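Local coordinates for vacuolar protein sorting-associated protein 29 (Entamoeba histolytica, PDB 5XCJ) that probably serves as the metal-binding VPS29 component of the retromer in protein transport, built on a calcineurin-like metallophosphoesterase fold, at residues Gly7-Pro12 with Gly133-Ala138; Thr37-Gly42 with Leu84-Gln89; Leu119-Val124 with Ser149-Glu154. The protein carries 1 engineered substitution. One frame throughout, in Å; residues are numbered along the deposited sequence.

Contact 1: Gly7-Pro12 with Gly133-Ala138; sequences GDFHVP and GSATGA
The first metal-binding loop of the calcineurin-like phosphoesterase fold, which leaves strand 2-6 through G7 and D8, rests on the loop 133-138, whose residues S134 to G137 make a type I beta turn. Three successive carbonyls of the metal loop each receive one donor from the turn. G7 O takes the backbone N-H of A135, 3.0 Å from A135 N to G7 O, with the donor almost in line with the C=O bond. The hydroxyl of S134 bonds to the next one, S134 OG to D8 O at 2.6 Å, tilted 28° out of the carbonyl plane. T136 OG1 reaches F9 O at 2.9 Å, bent off the C=O direction and tilted out of the carbonyl plane. The chi1 of T136, 60°, sets OG1 between the backbone N and carbonyl carbon and leaves CG2 near the plane of the F9 ring, at its edge. S134 OG has a second task, since A138 N donates to it at 3.0 Å; the hydroxyl thus gives one bond and receives one. Apolar contacts add to these bonds: F9 CE1 lies 3.5 Å from A135 CB, and V11 CG2 is 4.1 Å from A138 CB. A water whose oxygen lies 2.7 Å from D8 OD2 links that carboxylate to G133 O. The carboxylate, a ligand of both zinc sites although no zinc is bound in this chain, also accepts hydrogen bonds from H86 and the backbone N of H115, and a weak one from N39. Thus the carbonyls take the donors of the turn, while the D8 carboxylate turns to the metal site and reaches 133-138 through a water. Gripped at three consecutive carbonyls, the backbone that carries this ligand probably has little freedom to shift.

Contact 2: Thr37-Gly42 with Leu84-Gln89; sequences TGNLCG and LMHGHQ
N39 and H86 meet without a direct hydrogen bond. Among the polar groups, N39 ND2 lies 3.0 Å from H86 NE2, yet the angle is too poor for a bond; the amide and imidazole planes are 54° apart, and N39 OD1 sits over one face of the ring. Both nitrogens instead approach a common acceptor, D8 OD1, to which H86 NE2 is hydrogen-bonded and N39 ND2 weakly so. The other end of the amide is fixed by the backbone N of F63, which bonds to N39 OD1. The other ring nitrogen of H86 meets H88, with 3.0 Å between H86 ND1 and H88 ND1, a bond in which either nitrogen could be the donor.

One C-H...O contact involves T37 O, 3.3 Å from H86 CA; the same oxygen lies at the edge of the ring, 3.2 Å from H86 CD2. With CG anti to the backbone N (chi1 -176°), the imidazole extends past this carbonyl toward N39, so one side chain meets both T37 and N39.

The apolar part is small. T37 CG2 touches L84 CD1 at 3.9 Å, the two side chains crossing at about a right angle, and I112 packs against both. This places the contact where the ends of strands 33-36 and 80-85, which belong to different sheets, come together.

N39 is a ligand of the first zinc site, empty in this chain, with D8, H115 and the position that carries the engineered A62. Loops at the ends of strands that bring aspartate, asparagine and histidine side chains together are the hallmark of the binuclear metal centre of calcineurin-like phosphoesterases, the fold of VPS29.

Contact 3: Leu119-Val124 with Ser149-Glu154; sequences LETKEV and SFMLLE
A water joins S149 to L119: its oxygen lies 2.7 Å from S149 OG and accepts the backbone N-H of L119, 3.0 Å from L119 N. S149 OG also has a weak hydrogen bond to V147 O. The water is the polar bridge of a contact that has no direct hydrogen bond between its two segments and is otherwise made by side chains.

L119 lies over the start of strand 149-156. Its CD1 comes within 3.8 Å of S149 CB and 3.5 Å of F150 O and also touches M151 CG, while CG and CD2 meet the methyl of M151. M151 reaches from its strand toward 119-124: beyond CG its chain is fully extended, with chi2 -179° and chi3 176°, and this carries the methyl group to the opposite strand. There M151 CE is 3.9 Å from L119 CG and meets two oxygens, E120 O at 3.2 Å and T121 OG1 at 3.1 Å. A methyl bound to sulfur is slightly polarised, which probably suits its position beside two oxygens. T121 OG1 has its main partner outside the contact, in the carboxylate of E164.

The two chain directions are 31° apart at the touching ends, and the two backbones do not pair; their nearest CA atoms are those of L119 and S149. Strand 120-124 is the outermost strand at one side of the five-stranded sheet and is paired with 127-131; strand 149-156 lies inside the six-stranded sheet, between 2-6 and 159-168. M151 therefore bridges the interior of the two-sheet sandwich, flanked by L130 of strand 127-131 and V5 of strand 2-6, while F150 turns away from strand 120-124 to meet F22 of helix 20-28 and Y165 of strand 159-168.

Overall arrangement
Leaving strand 2-6, the chain enters the first metal loop, and contact 1 closes the longest of the three loops when residues 133-138 return to it. Within that span contact 2 closes a shorter loop, from the end of strand 33-36 to the end of strand 80-85. Contact 3 opens later, at 119-124, and ends at 149-154, beyond 133-138, so it crosses contact 1. Contacts 1 and 2 adjoin at the metal site, where D8 meets H86, and H10 N bonds to N39 O. Contacts 1 and 3 join through S134 O and S149 N. Contacts 2 and 3 do not touch; lying on opposite sides of the chain's centre, each ties one sheet to the other.

Contact 1: Gly7-Pro12 with Gly133-Ala138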
loop_
_atom_site.group_PDB
_atom_site.type_symbol
_atom_site.label_atom_id
_atom_site.label_comp_id
_atom_site.label_asym_id
_atom_site.label_seq_id
_atom_site.Cartn_x
_atom_site.Cartn_y
_atom_site.Cartn_z
ATOM N N GLY A 7 1.583 3.563 1.846
ATOM C CA GLY A 7 0.702 4.676 1.539
ATOM C C GLY A 7 -0.017 5.313 2.717
ATOM O O GLY A 7 0.244 4.989 3.871
ATOM N N ASP A 8 -0.935 6.223 2.398
ATOM C CA ASP A 8 -1.744 6.926 3.394
ATOM C C ASP A 8 -0.908 7.633 4.455
ATOM O O ASP A 8 -1.168 7.529 5.643
ATOM C CB ASP A 8 -2.783 6.001 4.017
ATOM C CG ASP A 8 -3.981 5.800 3.119
ATOM O OD1 ASP A 8 -4.359 6.765 2.441
ATOM O OD2 ASP A 8 -4.524 4.683 3.085
ATOM N N PHE A 9 0.135 8.309 3.996
ATOM C CA PHE A 9 1.040 9.043 4.869
ATOM C C PHE A 9 0.460 10.244 5.606
ATOM O O PHE A 9 0.751 10.461 6.775
ATOM C CB PHE A 9 2.251 9.539 4.075
ATOM C CG PHE A 9 3.096 8.449 3.501
ATOM C CD1 PHE A 9 4.038 7.804 4.280
ATOM C CD2 PHE A 9 2.957 8.075 2.177
ATOM C CE1 PHE A 9 4.823 6.807 3.749
ATOM C CE2 PHE A 9 3.736 7.074 1.641
ATOM C CZ PHE A 9 4.671 6.441 2.430
ATOM N N HIS A 10 -0.342 11.031 4.908
ATOM C CA HIS A 10 -0.847 12.275 5.470
ATOM C C HIS A 10 -2.341 12.548 5.367
ATOM O O HIS A 10 -3.006 12.145 4.419
ATOM C CB HIS A 10 -0.103 13.429 4.780
ATOM C CG HIS A 10 -0.031 14.690 5.586
ATOM N ND1 HIS A 10 0.832 14.849 6.648
ATOM C CD2 HIS A 10 -0.697 15.860 5.465
ATOM C CE1 HIS A 10 0.682 16.058 7.156
ATOM N NE2 HIS A 10 -0.239 16.691 6.460
ATOM N N VAL A 11 -2.826 13.271 6.365
ATOM C CA VAL A 11 -4.197 13.742 6.448
ATOM C C VAL A 11 -4.062 15.261 6.626
ATOM O O VAL A 11 -3.238 15.719 7.411
ATOM C CB VAL A 11 -4.959 13.113 7.623
ATOM C CG1 VAL A 11 -6.265 13.850 7.867
ATOM C CG2 VAL A 11 -5.219 11.638 7.355
ATOM N N PRO A 12 -4.860 16.039 5.898
ATOM C CA PRO A 12 -4.738 17.502 5.970
ATOM C C PRO A 12 -4.972 18.001 7.377
ATOM O O PRO A 12 -5.896 17.542 8.039
ATOM C CB PRO A 12 -5.863 17.987 5.061
ATOM C CG PRO A 12 -6.082 16.867 4.105
ATOM C CD PRO A 12 -5.874 15.623 4.912
ATOM N N GLY A 133 -2.420 -0.389 4.791
ATOM C CA GLY A 133 -2.769 0.482 5.897
ATOM C C GLY A 133 -2.051 1.818 5.770
ATOM O O GLY A 133 -1.538 2.159 4.713
ATOM N N SER A 134 -2.012 2.579 6.851
ATOM C CA SER A 134 -1.336 3.859 6.815
ATOM C C SER A 134 0.055 3.671 7.394
ATOM O O SER A 134 0.215 3.163 8.499
ATOM C CB SER A 134 -2.102 4.911 7.611
ATOM O OG SER A 134 -1.319 6.071 7.786
ATOM N N ALA A 135 1.052 4.136 6.657
ATOM C CA ALA A 135 2.450 4.009 7.052
ATOM C C ALA A 135 2.735 4.714 8.364
ATOM O O ALA A 135 3.557 4.268 9.149
ATOM C CB ALA A 135 3.361 4.547 5.962
ATOM N N THR A 136 2.070 5.838 8.576
ATOM C CA THR A 136 2.254 6.627 9.781
ATOM C C THR A 136 1.171 6.408 10.826
ATOM O O THR A 136 1.200 7.017 11.884
ATOM C CB THR A 136 2.269 8.115 9.423
ATOM O OG1 THR A 136 1.029 8.456 8.798
ATOM C CG2 THR A 136 3.404 8.410 8.467
ATOM N N GLY A 137 0.239 5.503 10.554
ATOM C CA GLY A 137 -0.867 5.285 11.468
ATOM C C GLY A 137 -1.690 6.556 11.627
ATOM O O GLY A 137 -2.134 6.899 12.709
ATOM N N ALA A 138 -1.917 7.221 10.499
ATOM C CA ALA A 138 -2.647 8.489 10.435
ATOM C C ALA A 138 -4.134 8.377 10.761
ATOM O O ALA A 138 -4.737 7.326 10.613
ATOM C CB ALA A 138 -2.451 9.139 9.077
HETATM O O HOH W 1 1.075 1.891 4.473
HETATM O O HOH W 2 -2.918 2.599 2.441
#

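Contact 2: Thr37-Gly42 with Leu84-Gln89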
loop_
_atom_site.group_PDB
_atom_site.type_symbol
_atom_site.label_atom_id
_atom_site.label_comp_id
_atom_site.label_asym_id
_atom_site.label_seq_id
_atom_site.Cartn_x
_atom_site.Cartn_y
_atom_site.Cartn_z
ATOM N N THR A 37 0.029 3.920 -2.441
ATOM C CA THR A 37 -1.394 4.224 -2.574
ATOM C C THR A 37 -1.758 5.710 -2.634
ATOM O O THR A 37 -2.896 6.049 -2.929
ATOM C CB THR A 37 -2.243 3.522 -1.503
ATOM O OG1 THR A 37 -1.760 3.859 -0.202
ATOM C CG2 THR A 37 -2.202 2.014 -1.700
ATOM N N GLY A 38 -0.802 6.594 -2.374
ATOM C CA GLY A 38 -1.100 8.018 -2.393
ATOM C C GLY A 38 -1.139 8.665 -1.020
ATOM O O GLY A 38 -0.677 8.080 -0.050
ATOM N N ASN A 39 -1.731 9.858 -0.957
ATOM C CA ASN A 39 -1.819 10.629 0.268
ATOM C C ASN A 39 -0.444 10.915 0.889
ATOM O O ASN A 39 -0.191 10.614 2.048
ATOM C CB ASN A 39 -2.781 9.992 1.268
ATOM C CG ASN A 39 -4.229 10.355 0.984
ATOM O OD1 ASN A 39 -4.514 11.090 0.046
ATOM N ND2 ASN A 39 -5.140 9.839 1.789
ATOM N N LEU A 40 0.439 11.470 0.070
ATOM C CA LEU A 40 1.781 11.841 0.496
ATOM C C LEU A 40 1.783 13.110 1.340
ATOM O O LEU A 40 0.924 13.966 1.188
ATOM C CB LEU A 40 2.693 12.047 -0.716
ATOM C CG LEU A 40 2.771 10.935 -1.756
ATOM C CD1 LEU A 40 3.659 11.365 -2.911
ATOM C CD2 LEU A 40 3.286 9.651 -1.132
ATOM N N CYS A 41 2.729 13.205 2.262
ATOM C CA CYS A 41 2.864 14.394 3.083
ATOM C C CYS A 41 3.252 15.578 2.196
ATOM O O CYS A 41 2.837 16.709 2.419
ATOM C CB CYS A 41 3.890 14.186 4.191
ATOM S SG CYS A 41 3.311 13.158 5.556
ATOM N N GLY A 42 4.036 15.287 1.166
ATOM C CA GLY A 42 4.515 16.303 0.256
ATOM C C GLY A 42 5.698 15.776 -0.522
ATOM O O GLY A 42 5.819 14.578 -0.766
ATOM N N LEU A 84 -3.278 -0.728 -8.933
ATOM C CA LEU A 84 -3.075 0.174 -7.813
ATOM C C LEU A 84 -3.914 1.444 -7.878
ATOM O O LEU A 84 -3.954 2.104 -8.905
ATOM C CB LEU A 84 -1.592 0.535 -7.735
ATOM C CG LEU A 84 -1.141 1.620 -6.758
ATOM C CD1 LEU A 84 -1.059 1.047 -5.355
ATOM C CD2 LEU A 84 0.198 2.195 -7.184
ATOM N N MET A 85 -4.596 1.739 -6.784
ATOM C CA MET A 85 -5.374 2.962 -6.643
ATOM C C MET A 85 -5.553 3.285 -5.157
ATOM O O MET A 85 -5.448 2.400 -4.314
ATOM C CB MET A 85 -6.688 2.897 -7.424
ATOM C CG MET A 85 -7.904 2.452 -6.642
ATOM S SD MET A 85 -9.387 2.691 -7.637
ATOM C CE MET A 85 -8.959 4.165 -8.543
ATOM N N HIS A 86 -5.836 4.539 -4.830
ATOM C CA HIS A 86 -5.980 4.923 -3.431
ATOM C C HIS A 86 -7.125 4.209 -2.715
ATOM O O HIS A 86 -6.982 3.802 -1.569
ATOM C CB HIS A 86 -6.098 6.437 -3.266
ATOM C CG HIS A 86 -6.155 6.874 -1.840
ATOM N ND1 HIS A 86 -7.262 7.483 -1.291
ATOM C CD2 HIS A 86 -5.249 6.778 -0.842
ATOM C CE1 HIS A 86 -7.033 7.742 -0.019
ATOM N NE2 HIS A 86 -5.818 7.326 0.279
ATOM N N GLY A 87 -8.235 4.003 -3.411
ATOM C CA GLY A 87 -9.375 3.323 -2.834
ATOM C C GLY A 87 -10.536 4.145 -2.300
ATOM O O GLY A 87 -11.548 3.585 -1.905
ATOM N N HIS A 88 -10.395 5.465 -2.274
ATOM C CA HIS A 88 -11.493 6.332 -1.856
ATOM C C HIS A 88 -12.637 6.273 -2.879
ATOM O O HIS A 88 -13.789 6.506 -2.546
ATOM C CB HIS A 88 -11.054 7.771 -1.563
ATOM C CG HIS A 88 -10.553 8.519 -2.756
ATOM N ND1 HIS A 88 -9.315 8.289 -3.314
ATOM C CD2 HIS A 88 -11.110 9.517 -3.481
ATOM C CE1 HIS A 88 -9.135 9.108 -4.331
ATOM N NE2 HIS A 88 -10.213 9.857 -4.461
ATOM N N GLN A 89 -12.268 5.996 -4.125
ATOM C CA GLN A 89 -13.192 5.877 -5.251
ATOM C C GLN A 89 -14.068 4.623 -5.209
ATOM O O GLN A 89 -15.093 4.560 -5.878
ATOM C CB GLN A 89 -12.453 5.953 -6.583
ATOM C CG GLN A 89 -11.371 7.009 -6.634
ATOM C CD GLN A 89 -10.040 6.476 -6.168
ATOM O OE1 GLN A 89 -9.979 5.574 -5.343
ATOM N NE2 GLN A 89 -8.967 7.027 -6.703
#

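Contact 3: Leu119-Val124 with Ser149-Glu154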
loop_
_atom_site.group_PDB
_atom_site.type_symbol
_atom_site.label_atom_id
_atom_site.label_comp_id
_atom_site.label_asym_id
_atom_site.label_seq_id
_atom_site.Cartn_x
_atom_site.Cartn_y
_atom_site.Cartn_z
ATOM N N LEU A 119 -4.535 -2.223 7.587
ATOM C CA LEU A 119 -3.828 -3.174 6.757
ATOM C C LEU A 119 -4.632 -4.459 6.673
ATOM O O LEU A 119 -5.136 -4.943 7.673
ATOM C CB LEU A 119 -2.446 -3.467 7.339
ATOM C CG LEU A 119 -1.597 -4.516 6.629
ATOM C CD1 LEU A 119 -0.124 -4.227 6.837
ATOM C CD2 LEU A 119 -1.938 -5.914 7.107
ATOM N N GLU A 120 -4.793 -4.977 5.465
ATOM C CA GLU A 120 -5.511 -6.229 5.287
ATOM C C GLU A 120 -5.011 -7.019 4.089
ATOM O O GLU A 120 -4.709 -6.453 3.044
ATOM C CB GLU A 120 -7.013 -5.964 5.144
ATOM C CG GLU A 120 -7.875 -7.212 5.152
ATOM C CD GLU A 120 -9.343 -6.911 4.931
ATOM O OE1 GLU A 120 -10.086 -6.771 5.922
ATOM O OE2 GLU A 120 -9.746 -6.799 3.759
ATOM N N THR A 121 -4.935 -8.334 4.253
ATOM C CA THR A 121 -4.562 -9.221 3.170
ATOM C C THR A 121 -5.730 -10.181 2.985
ATOM O O THR A 121 -6.102 -10.877 3.911
ATOM C CB THR A 121 -3.299 -10.026 3.492
ATOM O OG1 THR A 121 -2.171 -9.153 3.531
ATOM C CG2 THR A 121 -3.082 -11.087 2.437
ATOM N N LYS A 122 -6.337 -10.178 1.805
ATOM C CA LYS A 122 -7.457 -11.071 1.548
ATOM C C LYS A 122 -7.427 -11.707 0.164
ATOM O O LYS A 122 -7.101 -11.058 -0.818
ATOM C CB LYS A 122 -8.776 -10.330 1.757
ATOM C CG LYS A 122 -9.843 -11.145 2.457
ATOM C CD LYS A 122 -11.099 -10.333 2.724
ATOM C CE LYS A 122 -11.633 -9.691 1.460
ATOM N NZ LYS A 122 -12.637 -8.636 1.754
ATOM N N GLU A 123 -7.777 -12.983 0.087
ATOM C CA GLU A 123 -7.839 -13.653 -1.199
ATOM C C GLU A 123 -9.291 -14.017 -1.458
ATOM O O GLU A 123 -9.936 -14.637 -0.626
ATOM C CB GLU A 123 -6.966 -14.903 -1.223
ATOM C CG GLU A 123 -7.183 -15.777 -2.445
ATOM C CD GLU A 123 -8.211 -16.870 -2.213
ATOM O OE1 GLU A 123 -8.529 -17.152 -1.049
ATOM O OE2 GLU A 123 -8.694 -17.450 -3.197
ATOM N N VAL A 124 -9.828 -13.550 -2.575
ATOM C CA VAL A 124 -11.205 -13.870 -2.942
ATOM C C VAL A 124 -11.284 -14.338 -4.393
ATOM O O VAL A 124 -10.796 -13.667 -5.294
ATOM C CB VAL A 124 -12.191 -12.706 -2.657
ATOM C CG1 VAL A 124 -11.470 -11.440 -2.232
ATOM C CG2 VAL A 124 -13.116 -12.445 -3.838
ATOM N N SER A 149 1.516 0.887 9.542
ATOM C CA SER A 149 1.614 -0.374 8.842
ATOM C C SER A 149 2.121 -0.252 7.418
ATOM O O SER A 149 2.008 0.790 6.794
ATOM C CB SER A 149 0.238 -1.032 8.807
ATOM O OG SER A 149 -0.102 -1.518 10.086
ATOM N N PHE A 150 2.696 -1.345 6.930
ATOM C CA PHE A 150 3.164 -1.469 5.555
ATOM C C PHE A 150 3.312 -2.943 5.175
ATOM O O PHE A 150 3.257 -3.820 6.030
ATOM C CB PHE A 150 4.425 -0.654 5.263
ATOM C CG PHE A 150 5.678 -1.248 5.822
ATOM C CD1 PHE A 150 6.368 -2.213 5.121
ATOM C CD2 PHE A 150 6.167 -0.831 7.042
ATOM C CE1 PHE A 150 7.524 -2.756 5.631
ATOM C CE2 PHE A 150 7.320 -1.372 7.559
ATOM C CZ PHE A 150 7.997 -2.337 6.851
ATOM N N MET A 151 3.483 -3.200 3.889
ATOM C CA MET A 151 3.627 -4.558 3.393
ATOM C C MET A 151 4.845 -4.713 2.503
ATOM O O MET A 151 5.242 -3.785 1.812
ATOM C CB MET A 151 2.420 -4.945 2.547
ATOM C CG MET A 151 1.144 -5.279 3.284
ATOM S SD MET A 151 -0.116 -5.723 2.068
ATOM C CE MET A 151 -1.476 -6.181 3.133
ATOM N N LEU A 152 5.434 -5.900 2.535
ATOM C CA LEU A 152 6.544 -6.232 1.668
ATOM C C LEU A 152 6.126 -7.496 0.940
ATOM O O LEU A 152 5.708 -8.458 1.572
ATOM C CB LEU A 152 7.824 -6.474 2.453
ATOM C CG LEU A 152 8.560 -5.218 2.895
ATOM C CD1 LEU A 152 9.818 -5.588 3.654
ATOM C CD2 LEU A 152 8.880 -4.354 1.689
ATOM N N LEU A 153 6.216 -7.482 -0.379
ATOM C CA LEU A 153 5.829 -8.644 -1.161
ATOM C C LEU A 153 7.028 -9.306 -1.795
ATOM O O LEU A 153 7.882 -8.644 -2.367
ATOM C CB LEU A 153 4.841 -8.274 -2.271
ATOM C CG LEU A 153 3.650 -7.364 -1.989
ATOM C CD1 LEU A 153 2.851 -7.190 -3.271
ATOM C CD2 LEU A 153 2.783 -7.910 -0.869
ATOM N N GLU A 154 7.087 -10.623 -1.676
ATOM C CA GLU A 154 8.147 -11.379 -2.306
ATOM C C GLU A 154 7.429 -12.152 -3.398
ATOM O O GLU A 154 6.592 -12.999 -3.112
ATOM C CB GLU A 154 8.808 -12.319 -1.304
ATOM C CG GLU A 154 9.805 -13.291 -1.906
ATOM C CD GLU A 154 10.639 -14.003 -0.855
ATOM O OE1 GLU A 154 10.285 -13.945 0.338
ATOM O OE2 GLU A 154 11.655 -14.616 -1.228
HETATM O O HOH W 3 -2.786 -1.090 9.775
#